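Local coordinates for protein glutaredoxin (Chlorella sorokiniana, PDB 4I2U) that binds glutathione and, as a thioredoxin-fold oxidoreductase, probably uses it to reduce disulfides in cellular redox homeostasis, at residues Ala4-Ile12 against Ala57-Leu65; Tyr27-Phe38 against Gly84-Arg92. One frame throughout, in Å; residues are numbered along the deposited sequence.

Interaction 1 packs helix 3-14 against helix 55-66, and interaction 2 packs helix 26-36 against helix 84-93. Their centres lie 21 Å apart on opposite sides of the centre of the chain, and their nearest atoms stay about 9 Å apart. Along the chain the segments alternate, 4-12, 27-38, 57-65, 84-92, so the two pairings interleave along the sequence. Between them runs the mixed sheet, whose strand 17-21 is touched by side chains from both helix pairs. Glutathione spans the two: Gln59 in interaction 1 holds one end of the tripeptide, while Gly84 and Asp85 in interaction 2 hold the other, so the binding site draws on both layers of helices.

Interaction 1: residues Ala4-Ile12 against Ala57-Leu65; sequences AKQLVDSTI and AIQDYLLEL. With GSH (glutathione), chain B.
Tyr61 reaches across from helix 55-66 to Asp9 on helix 3-14, and its phenol supplies the one hydrogen bond between the segments. OH donates to OD1 of Asp9 at 2.6 Å on the syn side of the carboxylate, whose plane stands 66° from the ring. The other oxygen is used within the first helix: Lys5 NZ bonds to Asp9 OD2 at 2.8 Å in a salt bridge, also on the syn side. Asp9 is therefore gripped through both oxygens, which probably keeps it ionised.

The same lysine serves the ring with its aliphatic part. CG, held anti to the backbone N (chi1 176°), lies over one face of Tyr61, 3.8 Å from the ring centroid, in a CH-pi contact; the chain then slants across the ring toward CE1 and the hydroxyl, and bends at its last torsion, bringing NZ to Asp9. Leu65 CB covers the opposite face toward the rim, and Val8 meets the edge, with CB 3.5 Å from Tyr61 CD2.

Apolar packing does the rest. Val8 is a knob among Ile58, Tyr61, Leu62 and Leu65, with its CG2 3.7 Å from CG2 of Ile58. Tyr61 answers as a knob among Ala4, Lys5, Val8 and Asp9. Small residues let the backbones close in at one end, where Ala4 CB sits 3.6 Å from Ala57 O. At the other end Ile12 CD1 and Leu65 CD2 meet tip to tip.

On the far side of helix 55-66, Gln59 NE2 donates to glutathione O32 at 2.8 Å, while Lys22 bonds to OE1 of Gln59. Phe20 and Phe75 of the sheet lie beneath Ile12 and Leu62. Segments 4-12 and 57-65, crossing at -63° on one face of the sheet, one of them lending a residue to the glutathione site, fit the thioredoxin fold of glutaredoxins.

Interaction 2: residues Tyr27-Phe38 against Gly84-Arg92; sequences YCVKGKRALEKF and GDDTDALAR. With GSH (glutathione), chain B.
Lys30 NZ on helix 26-36 donates to Asp85 OD1 at 2.7 Å, a salt bridge that meets the oxygen nearly along its C-O axis. The lysine chain gets there by bending at its third torsion (chi3 -60°), after its CG has passed the CB of Asp88.

Asp85 is shared further. Its OD1 also lies in the plane of the Tyr27 ring, at the edge near CE1, and its OD2 accepts from a water 2.7 Å away that also bonds to Tyr27 OH. A second water donates both to Lys30 O and to Asp88 OD1, adding a bridge between the helices.

The bound glutathione takes the backbone donors at the start of helix 84-93. Gly84 N gives its hydrogen to O12 at 2.9 Å, and Asp85 N reaches O11 with an N-H...O angle of 172°, so each oxygen of the C1 carboxylate of glutathione is met by its own N-H. Tyr27 lies against the ligand, CB1 sitting 3.6 Å above the centre of one ring face.

Close packing comes from small residues. Gly84 lets the backbones approach, its CA 3.5 Å from Tyr27 O in a CA-H...O contact, and Ala34 CB meets Ala91 CB at 3.9 Å. Thr87 turns its methyl to Gly31 and Leu35, while its OG1 bonds to Gly83 O.

A carboxylate at a helix N-terminus, bound by the first two N-H groups of helix 84-93, is probably stabilised by the helix dipole; Lys30 would offset the negative charge of Asp85 close beside it.

Interaction 1: residues Ala4-Ile12 against Ala57-Leu65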
loop_
_atom_site.group_PDB
_atom_site.type_symbol
_atom_site.label_atom_id
_atom_site.label_comp_id
_atom_site.label_asym_id
_atom_site.label_seq_id
_atom_site.Cartn_x
_atom_site.Cartn_y
_atom_site.Cartn_z
ATOM N N ALA A 4 13.124 -11.228 1.537
ATOM C CA ALA A 4 12.121 -10.251 1.961
ATOM C C ALA A 4 12.358 -8.906 1.290
ATOM O O ALA A 4 11.421 -8.286 0.792
ATOM C CB ALA A 4 12.135 -10.090 3.481
ATOM N N LYS A 5 13.605 -8.451 1.276
ATOM C CA LYS A 5 13.932 -7.182 0.654
ATOM C C LYS A 5 13.609 -7.228 -0.833
ATOM O O LYS A 5 13.027 -6.287 -1.389
ATOM C CB LYS A 5 15.401 -6.832 0.888
ATOM C CG LYS A 5 15.840 -5.547 0.181
ATOM C CD LYS A 5 17.227 -5.111 0.601
ATOM C CE LYS A 5 17.436 -3.627 0.315
ATOM N NZ LYS A 5 17.358 -3.338 -1.137
ATOM N N GLN A 6 13.999 -8.314 -1.497
ATOM C CA GLN A 6 13.749 -8.419 -2.931
ATOM C C GLN A 6 12.254 -8.422 -3.211
ATOM O O GLN A 6 11.785 -7.804 -4.173
ATOM C CB GLN A 6 14.396 -9.680 -3.492
ATOM C CG GLN A 6 14.417 -9.740 -5.012
ATOM C CD GLN A 6 15.027 -11.030 -5.531
ATOM O OE1 GLN A 6 14.314 -11.997 -5.809
ATOM N NE2 GLN A 6 16.352 -11.056 -5.655
ATOM N N LEU A 7 11.497 -9.127 -2.383
ATOM C CA LEU A 7 10.047 -9.145 -2.529
ATOM C C LEU A 7 9.454 -7.748 -2.423
ATOM O O LEU A 7 8.672 -7.316 -3.278
ATOM C CB LEU A 7 9.427 -10.058 -1.475
ATOM C CG LEU A 7 7.902 -10.216 -1.435
ATOM C CD1 LEU A 7 7.159 -9.043 -0.810
ATOM C CD2 LEU A 7 7.352 -10.498 -2.817
ATOM N N VAL A 8 9.807 -7.010 -1.381
ATOM C CA VAL A 8 9.227 -5.689 -1.198
ATOM C C VAL A 8 9.647 -4.755 -2.325
ATOM O O VAL A 8 8.802 -4.085 -2.938
ATOM C CB VAL A 8 9.607 -5.100 0.170
ATOM C CG1 VAL A 8 9.184 -3.658 0.263
ATOM C CG2 VAL A 8 8.950 -5.927 1.293
ATOM N N ASP A 9 10.946 -4.698 -2.613
ATOM C CA ASP A 9 11.443 -3.773 -3.628
ATOM C C ASP A 9 10.807 -4.059 -4.981
ATOM O O ASP A 9 10.360 -3.136 -5.681
ATOM C CB ASP A 9 12.966 -3.855 -3.762
ATOM C CG ASP A 9 13.717 -3.321 -2.538
ATOM O OD1 ASP A 9 13.102 -2.731 -1.630
ATOM O OD2 ASP A 9 14.964 -3.473 -2.548
ATOM N N SER A 10 10.785 -5.322 -5.376
ATOM C CA SER A 10 10.235 -5.702 -6.674
ATOM C C SER A 10 8.740 -5.444 -6.733
ATOM O O SER A 10 8.207 -5.074 -7.772
ATOM C CB SER A 10 10.507 -7.175 -6.963
ATOM O OG SER A 10 11.892 -7.410 -7.131
ATOM N N THR A 11 8.054 -5.655 -5.621
ATOM C CA THR A 11 6.620 -5.462 -5.620
ATOM C C THR A 11 6.258 -3.989 -5.778
ATOM O O THR A 11 5.357 -3.650 -6.570
ATOM C CB THR A 11 5.983 -6.047 -4.355
ATOM O OG1 THR A 11 6.224 -7.456 -4.315
ATOM C CG2 THR A 11 4.479 -5.815 -4.338
ATOM N N ILE A 12 6.930 -3.111 -5.047
ATOM C CA ILE A 12 6.565 -1.701 -5.107
ATOM C C ILE A 12 7.037 -1.047 -6.396
ATOM O O ILE A 12 6.449 -0.054 -6.815
ATOM C CB ILE A 12 7.035 -0.884 -3.872
ATOM C CG1 ILE A 12 8.561 -0.719 -3.835
ATOM C CG2 ILE A 12 6.492 -1.513 -2.611
ATOM C CD1 ILE A 12 9.038 0.162 -2.693
ATOM N N ALA A 57 9.591 -11.211 8.453
ATOM C CA ALA A 57 10.789 -10.728 7.768
ATOM C C ALA A 57 10.451 -9.562 6.850
ATOM O O ALA A 57 11.240 -8.625 6.674
ATOM C CB ALA A 57 11.453 -11.842 6.977
ATOM N N ILE A 58 9.300 -9.631 6.202
ATOM C CA ILE A 58 8.864 -8.534 5.357
ATOM C C ILE A 58 8.585 -7.293 6.196
ATOM O O ILE A 58 8.979 -6.185 5.830
ATOM C CB ILE A 58 7.641 -8.944 4.509
ATOM C CG1 ILE A 58 8.085 -9.975 3.464
ATOM C CG2 ILE A 58 7.011 -7.735 3.832
ATOM C CD1 ILE A 58 6.962 -10.680 2.794
ATOM N N GLN A 59 7.941 -7.463 7.342
ATOM C CA GLN A 59 7.734 -6.328 8.231
ATOM C C GLN A 59 9.049 -5.734 8.700
ATOM O O GLN A 59 9.154 -4.518 8.819
ATOM C CB GLN A 59 6.904 -6.714 9.443
ATOM C CG GLN A 59 5.453 -7.024 9.104
ATOM C CD GLN A 59 4.618 -7.271 10.348
ATOM O OE1 GLN A 59 4.406 -8.411 10.762
ATOM N NE2 GLN A 59 4.164 -6.197 10.978
ATOM N N ASP A 60 10.036 -6.582 8.977
ATOM C CA ASP A 60 11.363 -6.107 9.361
ATOM C C ASP A 60 11.965 -5.230 8.271
ATOM O O ASP A 60 12.528 -4.174 8.563
ATOM C CB ASP A 60 12.297 -7.294 9.612
ATOM C CG ASP A 60 12.023 -8.014 10.899
ATOM O OD1 ASP A 60 11.321 -7.460 11.772
ATOM O OD2 ASP A 60 12.563 -9.140 11.031
ATOM N N TYR A 61 11.866 -5.644 7.016
ATOM C CA TYR A 61 12.386 -4.806 5.957
ATOM C C TYR A 61 11.562 -3.538 5.834
ATOM O O TYR A 61 12.103 -2.465 5.562
ATOM C CB TYR A 61 12.447 -5.537 4.622
ATOM C CG TYR A 61 12.967 -4.629 3.537
ATOM C CD1 TYR A 61 14.231 -4.051 3.621
ATOM C CD2 TYR A 61 12.172 -4.310 2.450
ATOM C CE1 TYR A 61 14.688 -3.185 2.618
ATOM C CE2 TYR A 61 12.614 -3.450 1.453
ATOM C CZ TYR A 61 13.876 -2.893 1.540
ATOM O OH TYR A 61 14.357 -2.056 0.542
ATOM N N LEU A 62 10.241 -3.626 5.978
ATOM C CA LEU A 62 9.427 -2.419 5.948
ATOM C C LEU A 62 9.835 -1.411 7.025
ATOM O O LEU A 62 9.765 -0.194 6.804
ATOM C CB LEU A 62 7.931 -2.765 6.026
ATOM C CG LEU A 62 7.388 -3.440 4.754
ATOM C CD1 LEU A 62 6.050 -4.117 5.008
ATOM C CD2 LEU A 62 7.263 -2.413 3.619
ATOM N N LEU A 63 10.291 -1.892 8.178
ATOM C CA LEU A 63 10.828 -0.994 9.197
ATOM C C LEU A 63 12.055 -0.264 8.634
ATOM O O LEU A 63 12.210 0.965 8.778
ATOM C CB LEU A 63 11.204 -1.792 10.434
ATOM C CG LEU A 63 12.002 -1.063 11.509
ATOM C CD1 LEU A 63 11.273 0.157 12.047
ATOM C CD2 LEU A 63 12.327 -2.035 12.620
ATOM N N GLU A 64 12.943 -1.004 7.976
ATOM C CA GLU A 64 14.120 -0.387 7.380
ATOM C C GLU A 64 13.756 0.620 6.302
ATOM O O GLU A 64 14.345 1.713 6.233
ATOM C CB GLU A 64 15.049 -1.457 6.807
ATOM C CG GLU A 64 15.617 -2.416 7.824
ATOM C CD GLU A 64 16.573 -3.372 7.184
ATOM O OE1 GLU A 64 16.117 -4.357 6.588
ATOM O OE2 GLU A 64 17.793 -3.128 7.243
ATOM N N LEU A 65 12.811 0.293 5.439
ATOM C CA LEU A 65 12.508 1.147 4.298
ATOM C C LEU A 65 11.657 2.338 4.680
ATOM O O LEU A 65 11.835 3.420 4.119
ATOM C CB LEU A 65 11.801 0.321 3.222
ATOM C CG LEU A 65 11.476 1.058 1.927
ATOM C CD1 LEU A 65 12.710 1.710 1.301
ATOM C CD2 LEU A 65 10.781 0.099 0.954
HETATM N N1 GSH B . -2.323 4.162 13.084
HETATM C CA1 GSH B . -1.758 3.017 12.353
HETATM C C1 GSH B . -2.268 3.113 10.938
HETATM O O11 GSH B . -3.022 4.065 10.657
HETATM O O12 GSH B . -1.910 2.273 10.074
HETATM C CB1 GSH B . -2.155 1.738 13.085
HETATM C CG1 GSH B . -1.543 0.480 12.480
HETATM C CD1 GSH B . -1.419 -0.633 13.507
HETATM O OE1 GSH B . -1.020 -0.419 14.654
HETATM N N2 GSH B . -1.715 -1.853 13.100
HETATM C CA2 GSH B . -1.524 -3.026 13.959
HETATM C C2 GSH B . -0.150 -3.636 13.801
HETATM O O2 GSH B . 0.556 -3.366 12.842
HETATM C CB2 GSH B . -2.604 -4.071 13.674
HETATM S SG2 GSH B . -4.247 -3.522 14.215
HETATM N N3 GSH B . 0.265 -4.438 14.772
HETATM C CA3 GSH B . 1.613 -4.951 14.786
HETATM C C3 GSH B . 1.889 -6.030 13.768
HETATM O O31 GSH B . 0.962 -6.591 13.150
HETATM O O32 GSH B . 3.100 -6.308 13.602
#

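Interaction 2: residues Tyr27-Phe38 against Gly84-Arg92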
loop_
_atom_site.group_PDB
_atom_site.type_symbol
_atom_site.label_atom_id
_atom_site.label_comp_id
_atom_site.label_asym_id
_atom_site.label_seq_id
_atom_site.Cartn_x
_atom_site.Cartn_y
_atom_site.Cartn_z
ATOM N N TYR A 27 -7.054 -1.213 10.215
ATOM C CA TYR A 27 -6.333 -0.146 9.519
ATOM C C TYR A 27 -6.040 -0.567 8.090
ATOM O O TYR A 27 -6.079 0.266 7.178
ATOM C CB TYR A 27 -5.069 0.253 10.294
ATOM C CG TYR A 27 -5.444 0.926 11.590
ATOM C CD1 TYR A 27 -5.703 2.284 11.630
ATOM C CD2 TYR A 27 -5.595 0.201 12.756
ATOM C CE1 TYR A 27 -6.083 2.915 12.789
ATOM C CE2 TYR A 27 -5.979 0.827 13.925
ATOM C CZ TYR A 27 -6.218 2.175 13.942
ATOM O OH TYR A 27 -6.597 2.764 15.117
ATOM N N CYS A 28 -5.752 -1.844 7.889
ATOM C CA CYS A 28 -5.592 -2.398 6.554
ATOM C C CYS A 28 -6.902 -2.340 5.787
ATOM O O CYS A 28 -6.930 -1.931 4.622
ATOM C CB CYS A 28 -5.056 -3.832 6.635
ATOM S SG CYS A 28 -3.394 -3.886 7.307
ATOM N N VAL A 29 -8.000 -2.713 6.440
ATOM C CA VAL A 29 -9.321 -2.600 5.812
ATOM C C VAL A 29 -9.597 -1.147 5.429
ATOM O O VAL A 29 -10.082 -0.858 4.332
ATOM C CB VAL A 29 -10.422 -3.123 6.767
ATOM C CG1 VAL A 29 -11.797 -2.820 6.218
ATOM C CG2 VAL A 29 -10.248 -4.618 6.990
ATOM N N LYS A 30 -9.302 -0.224 6.333
ATOM C CA LYS A 30 -9.531 1.198 6.063
ATOM C C LYS A 30 -8.708 1.679 4.856
ATOM O O LYS A 30 -9.203 2.423 4.010
ATOM C CB LYS A 30 -9.160 1.998 7.313
ATOM C CG LYS A 30 -9.291 3.499 7.201
ATOM C CD LYS A 30 -8.729 4.188 8.461
ATOM C CE LYS A 30 -9.453 3.771 9.731
ATOM N NZ LYS A 30 -9.183 4.775 10.818
ATOM N N GLY A 31 -7.447 1.273 4.775
ATOM C CA GLY A 31 -6.598 1.641 3.654
ATOM C C GLY A 31 -7.111 1.070 2.342
ATOM O O GLY A 31 -7.145 1.754 1.313
ATOM N N LYS A 32 -7.512 -0.197 2.358
ATOM C CA LYS A 32 -8.099 -0.815 1.188
ATOM C C LYS A 32 -9.350 -0.097 0.726
ATOM O O LYS A 32 -9.490 0.198 -0.467
ATOM C CB LYS A 32 -8.412 -2.283 1.448
ATOM C CG LYS A 32 -7.179 -3.157 1.615
ATOM C CD LYS A 32 -7.543 -4.501 2.212
ATOM C CE LYS A 32 -6.371 -5.461 2.215
ATOM N NZ LYS A 32 -6.698 -6.681 2.972
ATOM N N ARG A 33 -10.262 0.204 1.645
ATOM C CA ARG A 33 -11.502 0.874 1.268
ATOM C C ARG A 33 -11.243 2.253 0.703
ATOM O O ARG A 33 -11.920 2.689 -0.231
ATOM C CB ARG A 33 -12.470 0.918 2.450
ATOM C CG ARG A 33 -13.078 -0.449 2.764
ATOM C CD ARG A 33 -13.885 -0.456 4.069
ATOM N NE ARG A 33 -14.586 -1.728 4.258
ATOM C CZ ARG A 33 -15.095 -2.154 5.414
ATOM N NH1 ARG A 33 -14.986 -1.416 6.514
ATOM N NH2 ARG A 33 -15.716 -3.333 5.467
ATOM N N ALA A 34 -10.252 2.952 1.236
ATOM C CA ALA A 34 -9.889 4.257 0.702
ATOM C C ALA A 34 -9.409 4.151 -0.745
ATOM O O ALA A 34 -9.837 4.915 -1.614
ATOM C CB ALA A 34 -8.820 4.895 1.569
ATOM N N LEU A 35 -8.517 3.213 -1.018
ATOM C CA LEU A 35 -8.013 3.009 -2.365
ATOM C C LEU A 35 -9.123 2.558 -3.326
ATOM O O LEU A 35 -9.139 2.958 -4.497
ATOM C CB LEU A 35 -6.890 1.969 -2.349
ATOM C CG LEU A 35 -5.617 2.414 -1.613
ATOM C CD1 LEU A 35 -4.757 1.220 -1.313
ATOM C CD2 LEU A 35 -4.857 3.431 -2.443
ATOM N N GLU A 36 -10.075 1.775 -2.828
ATOM C CA GLU A 36 -11.131 1.216 -3.665
ATOM C C GLU A 36 -12.141 2.252 -4.091
ATOM O O GLU A 36 -12.952 1.976 -4.972
ATOM C CB GLU A 36 -11.830 0.068 -2.945
ATOM C CG GLU A 36 -10.980 -1.198 -2.865
ATOM C CD GLU A 36 -11.461 -2.193 -1.829
ATOM O OE1 GLU A 36 -12.572 -2.020 -1.292
ATOM O OE2 GLU A 36 -10.709 -3.145 -1.554
ATOM N N LYS A 37 -12.099 3.449 -3.519
ATOM C CA LYS A 37 -12.924 4.542 -4.024
ATOM C C LYS A 37 -12.497 4.913 -5.437
ATOM O O LYS A 37 -13.291 5.448 -6.206
ATOM C CB LYS A 37 -12.790 5.774 -3.139
ATOM C CG LYS A 37 -13.289 5.612 -1.725
ATOM C CD LYS A 37 -12.914 6.835 -0.895
ATOM C CE LYS A 37 -13.436 6.745 0.528
ATOM N NZ LYS A 37 -14.889 7.057 0.620
ATOM N N PHE A 38 -11.239 4.663 -5.776
ATOM C CA PHE A 38 -10.664 5.152 -7.029
ATOM C C PHE A 38 -10.254 4.068 -7.991
ATOM O O PHE A 38 -10.205 4.320 -9.204
ATOM C CB PHE A 38 -9.457 6.036 -6.718
ATOM C CG PHE A 38 -9.761 7.108 -5.726
ATOM C CD1 PHE A 38 -10.623 8.128 -6.064
ATOM C CD2 PHE A 38 -9.243 7.069 -4.449
ATOM C CE1 PHE A 38 -10.939 9.116 -5.163
ATOM C CE2 PHE A 38 -9.554 8.066 -3.537
ATOM C CZ PHE A 38 -10.404 9.087 -3.894
ATOM N N GLY A 84 -2.850 3.192 7.520
ATOM C CA GLY A 84 -4.263 3.214 7.186
ATOM C C GLY A 84 -4.905 4.567 7.406
ATOM O O GLY A 84 -5.654 5.053 6.537
ATOM N N ASP A 85 -4.652 5.173 8.564
ATOM C CA ASP A 85 -5.160 6.505 8.823
ATOM C C ASP A 85 -4.621 7.486 7.789
ATOM O O ASP A 85 -5.360 8.318 7.294
ATOM C CB ASP A 85 -4.782 6.966 10.219
ATOM C CG ASP A 85 -5.580 6.272 11.306
ATOM O OD1 ASP A 85 -6.633 5.668 11.008
ATOM O OD2 ASP A 85 -5.112 6.335 12.452
ATOM N N ASP A 86 -3.337 7.388 7.453
ATOM C CA ASP A 86 -2.751 8.302 6.468
ATOM C C ASP A 86 -3.415 8.139 5.113
ATOM O O ASP A 86 -3.729 9.131 4.432
ATOM C CB ASP A 86 -1.247 8.061 6.284
ATOM C CG ASP A 86 -0.431 8.363 7.509
ATOM O OD1 ASP A 86 -0.762 9.314 8.246
ATOM O OD2 ASP A 86 0.570 7.643 7.712
ATOM N N THR A 87 -3.620 6.901 4.690
ATOM C CA THR A 87 -4.169 6.646 3.370
ATOM C C THR A 87 -5.606 7.141 3.302
ATOM O O THR A 87 -6.024 7.736 2.295
ATOM C CB THR A 87 -4.073 5.154 3.019
ATOM O OG1 THR A 87 -2.700 4.753 2.980
ATOM C CG2 THR A 87 -4.684 4.862 1.661
ATOM N N ASP A 88 -6.377 6.896 4.342
ATOM C CA ASP A 88 -7.736 7.404 4.412
ATOM C C ASP A 88 -7.770 8.932 4.359
ATOM O O ASP A 88 -8.592 9.522 3.656
ATOM C CB ASP A 88 -8.389 6.905 5.692
ATOM C CG ASP A 88 -9.828 7.292 5.783
ATOM O OD1 ASP A 88 -10.647 6.684 5.060
ATOM O OD2 ASP A 88 -10.126 8.226 6.560
ATOM N N ALA A 89 -6.882 9.582 5.097
ATOM C CA ALA A 89 -6.807 11.044 5.085
ATOM C C ALA A 89 -6.446 11.569 3.703
ATOM O O ALA A 89 -7.024 12.551 3.227
ATOM C CB ALA A 89 -5.804 11.516 6.108
ATOM N N LEU A 90 -5.500 10.921 3.040
ATOM C CA LEU A 90 -5.099 11.344 1.695
ATOM C C LEU A 90 -6.203 11.119 0.671
ATOM O O LEU A 90 -6.351 11.884 -0.266
ATOM C CB LEU A 90 -3.825 10.606 1.293
ATOM C CG LEU A 90 -2.603 10.997 2.110
ATOM C CD1 LEU A 90 -1.532 9.945 1.869
ATOM C CD2 LEU A 90 -2.081 12.372 1.764
ATOM N N ALA A 91 -6.992 10.075 0.853
ATOM C CA ALA A 91 -8.137 9.860 -0.008
ATOM C C ALA A 91 -9.109 11.014 0.126
ATOM O O ALA A 91 -9.634 11.539 -0.861
ATOM C CB ALA A 91 -8.817 8.543 0.334
ATOM N N ARG A 92 -9.364 11.420 1.354
ATOM C CA ARG A 92 -10.339 12.462 1.614
ATOM C C ARG A 92 -9.850 13.842 1.176
ATOM O O ARG A 92 -10.657 14.701 0.807
ATOM C CB ARG A 92 -10.646 12.486 3.110
ATOM C CG ARG A 92 -11.611 13.568 3.568
ATOM C CD ARG A 92 -11.769 13.591 5.096
ATOM N NE ARG A 92 -10.535 13.219 5.790
ATOM C CZ ARG A 92 -10.189 13.617 7.011
ATOM N NH1 ARG A 92 -9.046 13.208 7.529
ATOM N NH2 ARG A 92 -10.964 14.430 7.719
HETATM N N1 GSH B . -2.323 4.162 13.084
HETATM C CA1 GSH B . -1.758 3.017 12.353
HETATM C C1 GSH B . -2.268 3.113 10.938
HETATM O O11 GSH B . -3.022 4.065 10.657
HETATM O O12 GSH B . -1.910 2.273 10.074
HETATM C CB1 GSH B . -2.155 1.738 13.085
HETATM C CG1 GSH B . -1.543 0.480 12.480
HETATM C CD1 GSH B . -1.419 -0.633 13.507
HETATM O OE1 GSH B . -1.020 -0.419 14.654
HETATM N N2 GSH B . -1.715 -1.853 13.100
HETATM C CA2 GSH B . -1.524 -3.026 13.959
HETATM C C2 GSH B . -0.150 -3.636 13.801
HETATM O O2 GSH B . 0.556 -3.366 12.842
HETATM C CB2 GSH B . -2.604 -4.071 13.674
HETATM S SG2 GSH B . -4.247 -3.522 14.215
HETATM N N3 GSH B . 0.265 -4.438 14.772
HETATM C CA3 GSH B . 1.613 -4.951 14.786
HETATM C C3 GSH B . 1.889 -6.030 13.768
HETATM O O31 GSH B . 0.962 -6.591 13.150
HETATM O O32 GSH B . 3.100 -6.308 13.602
HETATM O O HOH W 1 -6.572 5.630 14.654
HETATM O O HOH W 2 -11.382 4.187 4.242
#